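Local coordinates for oxidoreductase, short chain dehydrogenase/reductase family protein (Collinsella aerofaciens, PDB 5FYD) that reduces the 7-oxo group of 7-oxolithocholate with NADPH, giving ursodeoxycholate, as a homodimeric 7beta-hydroxysteroid dehydrogenase of the short-chain dehydrogenase/reductase family, at residues E5-E9 with D134-V138. Sequence-based numbering, arbitrary orientation.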
loop_
_atom_site.group_PDB
_atom_site.type_symbol
_atom_site.label_atom_id
_atom_site.label_comp_id
_atom_site.label_asym_id
_atom_site.label_seq_id
_atom_site.Cartn_x
_atom_site.Cartn_y
_atom_site.Cartn_z
ATOM N N GLU A 5 -20.026 -3.893 -30.990
ATOM C CA GLU A 5 -20.964 -4.575 -31.882
ATOM C C GLU A 5 -21.649 -5.746 -31.183
ATOM O O GLU A 5 -22.839 -5.993 -31.386
ATOM C CB GLU A 5 -20.232 -5.056 -33.150
ATOM C CG GLU A 5 -19.675 -3.927 -34.010
ATOM C CD GLU A 5 -18.624 -4.379 -35.034
ATOM O OE1 GLU A 5 -17.618 -5.036 -34.675
ATOM O OE2 GLU A 5 -18.789 -4.045 -36.225
ATOM N N LYS A 6 -20.911 -6.474 -30.356
ATOM C CA LYS A 6 -21.436 -7.687 -29.726
ATOM C C LYS A 6 -22.390 -7.367 -28.565
ATOM O O LYS A 6 -23.449 -7.989 -28.411
ATOM C CB LYS A 6 -20.269 -8.556 -29.234
ATOM C CG LYS A 6 -20.688 -9.887 -28.634
ATOM C CD LYS A 6 -19.488 -10.750 -28.283
ATOM C CE LYS A 6 -19.944 -12.169 -27.967
ATOM N NZ LYS A 6 -18.780 -13.083 -27.809
ATOM N N TYR A 7 -21.999 -6.399 -27.739
ATOM C CA TYR A 7 -22.719 -6.145 -26.475
ATOM C C TYR A 7 -23.497 -4.837 -26.361
ATOM O O TYR A 7 -24.620 -4.826 -25.841
ATOM C CB TYR A 7 -21.736 -6.262 -25.312
ATOM C CG TYR A 7 -21.202 -7.653 -25.102
ATOM C CD1 TYR A 7 -22.055 -8.718 -24.795
ATOM C CD2 TYR A 7 -19.839 -7.905 -25.173
ATOM C CE1 TYR A 7 -21.560 -9.998 -24.597
ATOM C CE2 TYR A 7 -19.332 -9.176 -24.950
ATOM C CZ TYR A 7 -20.195 -10.214 -24.651
ATOM O OH TYR A 7 -19.661 -11.469 -24.443
ATOM N N GLY A 8 -22.927 -3.736 -26.828
ATOM C CA GLY A 8 -23.651 -2.448 -26.807
ATOM C C GLY A 8 -22.743 -1.248 -26.807
ATOM O O GLY A 8 -21.550 -1.388 -26.785
ATOM N N GLU A 9 -23.322 -0.055 -26.830
ATOM C CA GLU A 9 -22.536 1.168 -27.064
ATOM C C GLU A 9 -21.624 1.598 -25.936
ATOM O O GLU A 9 -20.529 2.101 -26.200
ATOM C CB GLU A 9 -23.441 2.370 -27.398
ATOM C CG GLU A 9 -23.993 2.385 -28.795
ATOM C CD GLU A 9 -22.900 2.523 -29.832
ATOM O OE1 GLU A 9 -22.160 3.544 -29.886
ATOM O OE2 GLU A 9 -22.780 1.565 -30.575
ATOM N N ASP A 134 -31.895 -8.673 -23.708
ATOM C CA ASP A 134 -31.219 -9.945 -23.942
ATOM C C ASP A 134 -29.852 -9.758 -24.599
ATOM O O ASP A 134 -29.495 -10.410 -25.582
ATOM C CB ASP A 134 -32.123 -10.905 -24.724
ATOM C CG ASP A 134 -31.605 -12.308 -24.713
ATOM O OD1 ASP A 134 -31.065 -12.756 -23.663
ATOM O OD2 ASP A 134 -31.699 -12.966 -25.764
ATOM N N ARG A 135 -29.083 -8.828 -24.049
ATOM C CA ARG A 135 -27.815 -8.485 -24.604
ATOM C C ARG A 135 -26.998 -7.710 -23.561
ATOM O O ARG A 135 -27.503 -6.749 -22.987
ATOM C CB ARG A 135 -28.062 -7.650 -25.867
ATOM C CG ARG A 135 -26.860 -6.886 -26.354
ATOM C CD ARG A 135 -27.138 -6.095 -27.627
ATOM N NE ARG A 135 -28.176 -5.057 -27.534
ATOM C CZ ARG A 135 -28.006 -3.785 -27.143
ATOM N NH1 ARG A 135 -26.838 -3.350 -26.696
ATOM N NH2 ARG A 135 -29.044 -2.941 -27.172
ATOM N N GLY A 136 -25.758 -8.150 -23.337
ATOM C CA GLY A 136 -24.855 -7.459 -22.425
ATOM C C GLY A 136 -23.813 -8.341 -21.799
ATOM O O GLY A 136 -23.832 -9.554 -21.955
ATOM N N ALA A 137 -22.911 -7.727 -21.045
ATOM C CA ALA A 137 -21.889 -8.497 -20.356
ATOM C C ALA A 137 -21.523 -7.889 -19.031
ATOM O O ALA A 137 -21.516 -6.663 -18.883
ATOM C CB ALA A 137 -20.672 -8.612 -21.228
ATOM N N VAL A 138 -21.234 -8.743 -18.056
ATOM C CA VAL A 138 -20.754 -8.305 -16.764
ATOM C C VAL A 138 -19.524 -9.126 -16.420
ATOM O O VAL A 138 -19.560 -10.356 -16.520
ATOM C CB VAL A 138 -21.790 -8.527 -15.649
ATOM C CG1 VAL A 138 -21.222 -8.086 -14.282
ATOM C CG2 VAL A 138 -23.076 -7.784 -15.963
#
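Tyr7 packs on Gly136 and Ala137 where the short N-terminal helix 3-7 meets the start of strand 136-143. The strand belongs to the parallel sheet of the Rossmann fold common to short-chain dehydrogenases. The contact is structural packing, away from the cofactor and catalytic residues.

The apolar part is a CH-pi contact. Ala137 CB sits over the centre of the Tyr7 ring. Ala137 CB is 3.7 Å from Tyr7 CE1, its closest ring atom. Lys6 CG lies over the opposite face, so the ring lies between the Lys6 side chain and Ala137. Chi1 of Tyr7 (-67°) sets CG anti to the carbonyl carbon and brings one ring face over Ala137 CB. Tyr7 CD1 also comes within 3.5 Å of Gly136 O. At the far end of the ring, Tyr7 OH is hydrogen-bonded to Asp180 of the neighbouring strand 179-186.

The polar part is carried by Arg135. Its chain is extended through chi2 and bends at chi3 (61°), which turns the guanidinium toward Tyr7 O. The aliphatic part passes close to the Tyr7 carbonyl, with Arg135 CG 3.1 Å from Tyr7 O. Arg135 NH2 forms a salt bridge with Asp84, whose other carboxylate oxygen accepts a bond from Glu9 N. Arg135 NH1 donates to Tyr7 O at 2.8 Å, with an N-H...O angle of 156°.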